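Local atomic coordinates of peptidase, M20/M25/M40 family (Staphylococcus aureus, PDB entry 4EWT), a protein that probably hydrolyses amide bonds of N-acylated amino acids or related substrates, as a manganese-binding amidohydrolase of the M20 peptidase family. Residues A[18-30]-A[92-106]. Sequence-based numbering, arbitrary orientation.
Sequences EIRRYLHQHPELS and FASQNKGVMHACGHD. With MN (manganese (II) ion), chain F; MN (manganese (II) ion), chain E.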
loop_
_atom_site.group_PDB
_atom_site.type_symbol
_atom_site.label_atom_id
_atom_site.label_comp_id
_atom_site.label_asym_id
_atom_site.label_seq_id
_atom_site.Cartn_x
_atom_site.Cartn_y
_atom_site.Cartn_z
ATOM N N GLU A 18 38.490 -3.891 -39.954
ATOM C CA GLU A 18 39.785 -3.583 -39.343
ATOM C C GLU A 18 39.717 -2.342 -38.439
ATOM O O GLU A 18 40.311 -2.317 -37.360
ATOM C CB GLU A 18 40.829 -3.409 -40.453
ATOM C CG GLU A 18 42.131 -2.728 -40.063
ATOM C CD GLU A 18 42.813 -2.115 -41.264
ATOM O OE1 GLU A 18 43.573 -2.830 -41.949
ATOM O OE2 GLU A 18 42.575 -0.915 -41.539
ATOM N N ILE A 19 38.975 -1.325 -38.871
ATOM C CA ILE A 19 38.813 -0.112 -38.067
ATOM C C ILE A 19 37.918 -0.331 -36.835
ATOM O O ILE A 19 38.220 0.188 -35.756
ATOM C CB ILE A 19 38.334 1.093 -38.924
ATOM C CG1 ILE A 19 39.473 1.559 -39.856
ATOM C CG2 ILE A 19 37.863 2.241 -38.034
ATOM C CD1 ILE A 19 39.017 2.472 -41.000
ATOM N N ARG A 20 36.874 -1.102 -36.971
ATOM C CA ARG A 20 36.020 -1.337 -35.843
ATOM C C ARG A 20 36.815 -2.022 -34.731
ATOM O O ARG A 20 36.776 -1.635 -33.601
ATOM C CB ARG A 20 34.875 -2.223 -36.231
ATOM C CG ARG A 20 34.815 -3.423 -35.342
ATOM C CD ARG A 20 33.444 -3.956 -35.192
ATOM N NE ARG A 20 33.105 -4.183 -33.798
ATOM C CZ ARG A 20 32.869 -5.366 -33.256
ATOM N NH1 ARG A 20 32.957 -6.450 -33.966
ATOM N NH2 ARG A 20 32.568 -5.451 -31.982
ATOM N N ARG A 21 37.574 -3.017 -35.132
ATOM C CA ARG A 21 38.352 -3.844 -34.223
ATOM C C ARG A 21 39.408 -3.052 -33.465
ATOM O O ARG A 21 39.565 -3.229 -32.256
ATOM C CB ARG A 21 38.980 -5.007 -34.982
ATOM C CG ARG A 21 37.939 -5.965 -35.515
ATOM C CD ARG A 21 38.547 -7.173 -36.186
ATOM N NE ARG A 21 37.491 -8.029 -36.716
ATOM C CZ ARG A 21 37.658 -9.283 -37.118
ATOM N NH1 ARG A 21 38.851 -9.863 -37.045
ATOM N NH2 ARG A 21 36.619 -9.962 -37.585
ATOM N N TYR A 22 40.122 -2.175 -34.170
ATOM C CA TYR A 22 41.054 -1.268 -33.511
ATOM C C TYR A 22 40.348 -0.385 -32.468
ATOM O O TYR A 22 40.848 -0.219 -31.353
ATOM C CB TYR A 22 41.813 -0.395 -34.520
ATOM C CG TYR A 22 42.723 0.589 -33.824
ATOM C CD1 TYR A 22 44.023 0.232 -33.461
ATOM C CD2 TYR A 22 42.266 1.864 -33.474
ATOM C CE1 TYR A 22 44.856 1.131 -32.798
ATOM C CE2 TYR A 22 43.086 2.764 -32.805
ATOM C CZ TYR A 22 44.375 2.395 -32.472
ATOM O OH TYR A 22 45.182 3.295 -31.814
ATOM N N LEU A 23 39.199 0.179 -32.838
ATOM C CA LEU A 23 38.447 1.048 -31.931
ATOM C C LEU A 23 37.826 0.276 -30.768
ATOM O O LEU A 23 37.734 0.794 -29.653
ATOM C CB LEU A 23 37.357 1.809 -32.682
ATOM C CG LEU A 23 37.780 2.881 -33.683
ATOM C CD1 LEU A 23 36.581 3.273 -34.531
ATOM C CD2 LEU A 23 38.372 4.091 -32.977
ATOM N N HIS A 24 37.399 -0.955 -31.046
ATOM C CA HIS A 24 36.860 -1.855 -30.036
ATOM C C HIS A 24 37.909 -2.157 -28.959
ATOM O O HIS A 24 37.579 -2.272 -27.770
ATOM C CB HIS A 24 36.380 -3.156 -30.687
ATOM C CG HIS A 24 35.491 -3.976 -29.807
ATOM N ND1 HIS A 24 34.132 -3.760 -29.716
ATOM C CD2 HIS A 24 35.766 -5.005 -28.972
ATOM C CE1 HIS A 24 33.610 -4.619 -28.857
ATOM N NE2 HIS A 24 34.579 -5.389 -28.396
ATOM N N GLN A 25 39.162 -2.271 -29.399
ATOM C CA GLN A 25 40.316 -2.548 -28.543
ATOM C C GLN A 25 40.718 -1.378 -27.650
ATOM O O GLN A 25 41.301 -1.583 -26.574
ATOM C CB GLN A 25 41.532 -2.955 -29.400
ATOM C CG GLN A 25 41.952 -4.408 -29.230
ATOM C CD GLN A 25 43.216 -4.776 -29.996
ATOM O OE1 GLN A 25 43.999 -3.915 -30.408
ATOM N NE2 GLN A 25 43.419 -6.071 -30.187
ATOM N N HIS A 26 40.431 -0.159 -28.107
ATOM C CA HIS A 26 40.845 1.047 -27.389
ATOM C C HIS A 26 39.659 1.929 -27.003
ATOM O O HIS A 26 39.641 3.115 -27.347
ATOM C CB HIS A 26 41.855 1.858 -28.216
ATOM C CG HIS A 26 43.224 1.254 -28.278
ATOM N ND1 HIS A 26 43.730 0.672 -29.422
ATOM C CD2 HIS A 26 44.199 1.153 -27.342
ATOM C CE1 HIS A 26 44.957 0.239 -29.188
ATOM N NE2 HIS A 26 45.266 0.518 -27.933
ATOM N N PRO A 27 38.670 1.364 -26.275
ATOM C CA PRO A 27 37.491 2.161 -25.931
ATOM C C PRO A 27 37.797 3.187 -24.846
ATOM O O PRO A 27 38.653 2.951 -23.984
ATOM C CB PRO A 27 36.507 1.115 -25.411
ATOM C CG PRO A 27 37.378 0.081 -24.782
ATOM C CD PRO A 27 38.632 0.034 -25.629
ATOM N N GLU A 28 37.111 4.322 -24.902
ATOM C CA GLU A 28 37.246 5.342 -23.869
ATOM C C GLU A 28 35.896 5.824 -23.381
ATOM O O GLU A 28 34.941 5.915 -24.153
ATOM C CB GLU A 28 38.051 6.525 -24.378
ATOM C CG GLU A 28 39.539 6.257 -24.477
ATOM C CD GLU A 28 40.244 7.281 -25.325
ATOM O OE1 GLU A 28 39.651 7.722 -26.337
ATOM O OE2 GLU A 28 41.384 7.644 -24.981
ATOM N N LEU A 29 35.847 6.146 -22.093
ATOM C CA LEU A 29 34.638 6.627 -21.427
ATOM C C LEU A 29 34.161 7.979 -21.948
ATOM O O LEU A 29 34.950 8.756 -22.498
ATOM C CB LEU A 29 34.902 6.727 -19.917
ATOM C CG LEU A 29 34.476 5.601 -18.972
ATOM C CD1 LEU A 29 34.107 4.311 -19.675
ATOM C CD2 LEU A 29 35.564 5.366 -17.936
ATOM N N SER A 30 32.870 8.249 -21.748
ATOM C CA SER A 30 32.262 9.540 -22.070
ATOM C C SER A 30 32.994 10.678 -21.357
ATOM O O SER A 30 33.274 10.587 -20.164
ATOM C CB SER A 30 30.785 9.553 -21.670
ATOM O OG SER A 30 30.087 8.436 -22.190
ATOM N N PHE A 92 40.115 -9.035 -30.171
ATOM C CA PHE A 92 40.211 -7.575 -30.131
ATOM C C PHE A 92 39.369 -6.963 -29.006
ATOM O O PHE A 92 38.936 -5.806 -29.096
ATOM C CB PHE A 92 39.814 -6.963 -31.488
ATOM C CG PHE A 92 38.519 -7.492 -32.043
ATOM C CD1 PHE A 92 38.495 -8.655 -32.807
ATOM C CD2 PHE A 92 37.327 -6.820 -31.820
ATOM C CE1 PHE A 92 37.302 -9.149 -33.324
ATOM C CE2 PHE A 92 36.127 -7.305 -32.337
ATOM C CZ PHE A 92 36.117 -8.476 -33.092
ATOM N N ALA A 93 39.143 -7.744 -27.950
ATOM C CA ALA A 93 38.420 -7.257 -26.774
ATOM C C ALA A 93 39.229 -6.142 -26.123
ATOM O O ALA A 93 40.463 -6.162 -26.158
ATOM C CB ALA A 93 38.160 -8.395 -25.779
ATOM N N SER A 94 38.523 -5.171 -25.550
ATOM C CA SER A 94 39.130 -4.007 -24.898
ATOM C C SER A 94 40.340 -4.231 -23.994
ATOM O O SER A 94 40.287 -5.037 -23.063
ATOM C CB SER A 94 38.111 -3.348 -23.968
ATOM O OG SER A 94 38.732 -2.372 -23.150
ATOM N N GLN A 95 41.428 -3.520 -24.278
ATOM C CA GLN A 95 42.616 -3.618 -23.431
ATOM C C GLN A 95 42.655 -2.476 -22.410
ATOM O O GLN A 95 43.635 -2.308 -21.680
ATOM C CB GLN A 95 43.902 -3.694 -24.265
ATOM C CG GLN A 95 44.228 -2.443 -25.058
ATOM C CD GLN A 95 45.503 -2.575 -25.860
ATOM O OE1 GLN A 95 46.008 -1.594 -26.400
ATOM N NE2 GLN A 95 46.032 -3.793 -25.948
ATOM N N ASN A 96 41.571 -1.703 -22.365
ATOM C CA ASN A 96 41.391 -0.652 -21.373
ATOM C C ASN A 96 40.470 -1.168 -20.262
ATOM O O ASN A 96 39.244 -1.074 -20.362
ATOM C CB ASN A 96 40.839 0.615 -22.054
ATOM C CG ASN A 96 40.652 1.792 -21.088
ATOM O OD1 ASN A 96 39.917 2.734 -21.394
ATOM N ND2 ASN A 96 41.313 1.744 -19.931
ATOM N N LYS A 97 41.081 -1.715 -19.210
ATOM C CA LYS A 97 40.365 -2.418 -18.137
ATOM C C LYS A 97 39.109 -1.692 -17.643
ATOM O O LYS A 97 39.152 -0.507 -17.308
ATOM C CB LYS A 97 41.310 -2.715 -16.969
ATOM N N GLY A 98 37.990 -2.406 -17.618
ATOM C CA GLY A 98 36.752 -1.863 -17.065
ATOM C C GLY A 98 35.935 -1.019 -18.026
ATOM O O GLY A 98 34.839 -0.581 -17.685
ATOM N N VAL A 99 36.465 -0.769 -19.218
ATOM C CA VAL A 99 35.688 -0.087 -20.255
ATOM C C VAL A 99 35.590 -0.917 -21.540
ATOM O O VAL A 99 36.512 -1.663 -21.871
ATOM C CB VAL A 99 36.102 1.427 -20.458
ATOM C CG1 VAL A 99 37.476 1.713 -19.906
ATOM C CG2 VAL A 99 35.975 1.889 -21.915
ATOM N N MET A 100 34.442 -0.794 -22.214
ATOM C CA MET A 100 34.061 -1.613 -23.369
ATOM C C MET A 100 33.093 -0.874 -24.303
ATOM O O MET A 100 32.168 -0.194 -23.833
ATOM C CB MET A 100 33.375 -2.894 -22.879
ATOM C CG MET A 100 32.761 -3.756 -23.976
ATOM S SD MET A 100 31.705 -5.074 -23.338
ATOM C CE MET A 100 31.279 -5.875 -24.884
ATOM N N HIS A 101 33.289 -1.026 -25.615
ATOM C CA HIS A 101 32.292 -0.575 -26.594
ATOM C C HIS A 101 31.103 -1.540 -26.638
ATOM O O HIS A 101 30.986 -2.356 -27.564
ATOM C CB HIS A 101 32.896 -0.402 -27.989
ATOM C CG HIS A 101 33.486 0.952 -28.229
ATOM N ND1 HIS A 101 32.721 2.100 -28.278
ATOM C CD2 HIS A 101 34.766 1.339 -28.446
ATOM C CE1 HIS A 101 33.506 3.138 -28.507
ATOM N NE2 HIS A 101 34.751 2.703 -28.610
ATOM N N ALA A 102 30.233 -1.426 -25.631
ATOM C CA ALA A 102 29.105 -2.330 -25.446
ATOM C C ALA A 102 27.807 -1.870 -26.124
ATOM O O ALA A 102 26.742 -2.438 -25.855
ATOM C CB ALA A 102 28.868 -2.575 -23.938
ATOM N N CYS A 103 27.896 -0.858 -26.992
ATOM C CA CYS A 103 26.718 -0.313 -27.699
ATOM C C CYS A 103 26.948 -0.147 -29.211
ATOM O O CYS A 103 26.107 0.420 -29.916
ATOM C CB CYS A 103 26.279 1.021 -27.081
ATOM S SG CYS A 103 24.503 1.386 -27.210
ATOM N N GLY A 104 28.090 -0.630 -29.698
ATOM C CA GLY A 104 28.383 -0.653 -31.129
ATOM C C GLY A 104 28.835 0.684 -31.683
ATOM O O GLY A 104 28.821 0.889 -32.896
ATOM N N HIS A 105 29.243 1.591 -30.796
ATOM C CA HIS A 105 29.725 2.918 -31.197
ATOM C C HIS A 105 31.032 2.829 -31.995
ATOM O O HIS A 105 31.299 3.664 -32.853
ATOM C CB HIS A 105 29.910 3.824 -29.975
ATOM C CG HIS A 105 28.633 4.210 -29.295
ATOM N ND1 HIS A 105 28.583 5.169 -28.305
ATOM C CD2 HIS A 105 27.360 3.775 -29.459
ATOM C CE1 HIS A 105 27.340 5.307 -27.888
ATOM N NE2 HIS A 105 26.579 4.471 -28.569
ATOM N N ASP A 106 31.844 1.814 -31.702
ATOM C CA ASP A 106 33.020 1.510 -32.516
ATOM C C ASP A 106 32.604 1.162 -33.951
ATOM O O ASP A 106 33.235 1.620 -34.913
ATOM C CB ASP A 106 33.834 0.369 -31.898
ATOM C CG ASP A 106 33.003 -0.888 -31.656
ATOM O OD1 ASP A 106 31.781 -0.783 -31.386
ATOM O OD2 ASP A 106 33.580 -1.986 -31.743
HETATM MN MN MN F . 24.445 3.665 -28.454
HETATM MN MN MN E . 24.180 2.747 -25.214
HETATM O O HOH W 1 31.063 -3.098 -30.281
HETATM O O HOH W 2 37.474 3.677 -29.583
HETATM O O HOH W 3 35.360 -3.035 -26.412
HETATM O O HOH W 4 23.499 4.737 -26.433
HETATM O O HOH W 5 24.090 5.651 -29.468
#
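R20 and H24, one turn apart on helix 13-25, converge on a single carboxylate oxygen of D106, near the start of helix 105-120. R20 NE lies 3.0 Å from D106 OD2 in a salt bridge, while H24 ND1 donates a 2.7 Å hydrogen bond to the same OD2. The two donors arrive from opposite faces of the carboxylate plane, each well out of that plane, whereas the oxygen lies close to the plane of both the guanidinium and the imidazole. With CG turned away from the backbone N (chi1 -165°), the H24 ring swings so that ND1 points at D106, and its NE2 is hydrogen-bonded to E86. Water 1 joins D106 OD1, R20 NH2 and the carbonyl of H101.

F92 is met by both arginines, R21 over one face and R20 at the edge. R21 CG sits over the centre of its ring, 3.6 Å from the centroid, and the R21 guanidinium runs nearly parallel to the ring; that of R20 is almost perpendicular. Both arginines also form salt bridges with E370. The F92 edge turns toward the H24 face in an offset edge-to-face pair. Farther along, Q95 N donates to Q25 O (3.0 Å), and P27 CB packs 3.6 Å from V99 CG2.

With two donors gripping OD2, D106 is probably kept ionised; H24, held at ND1 by D106 and at NE2 by E86, is fixed in its ring rotation, tying helix 13-25 to the first turn of helix 105-120, directly after manganese ligand H105.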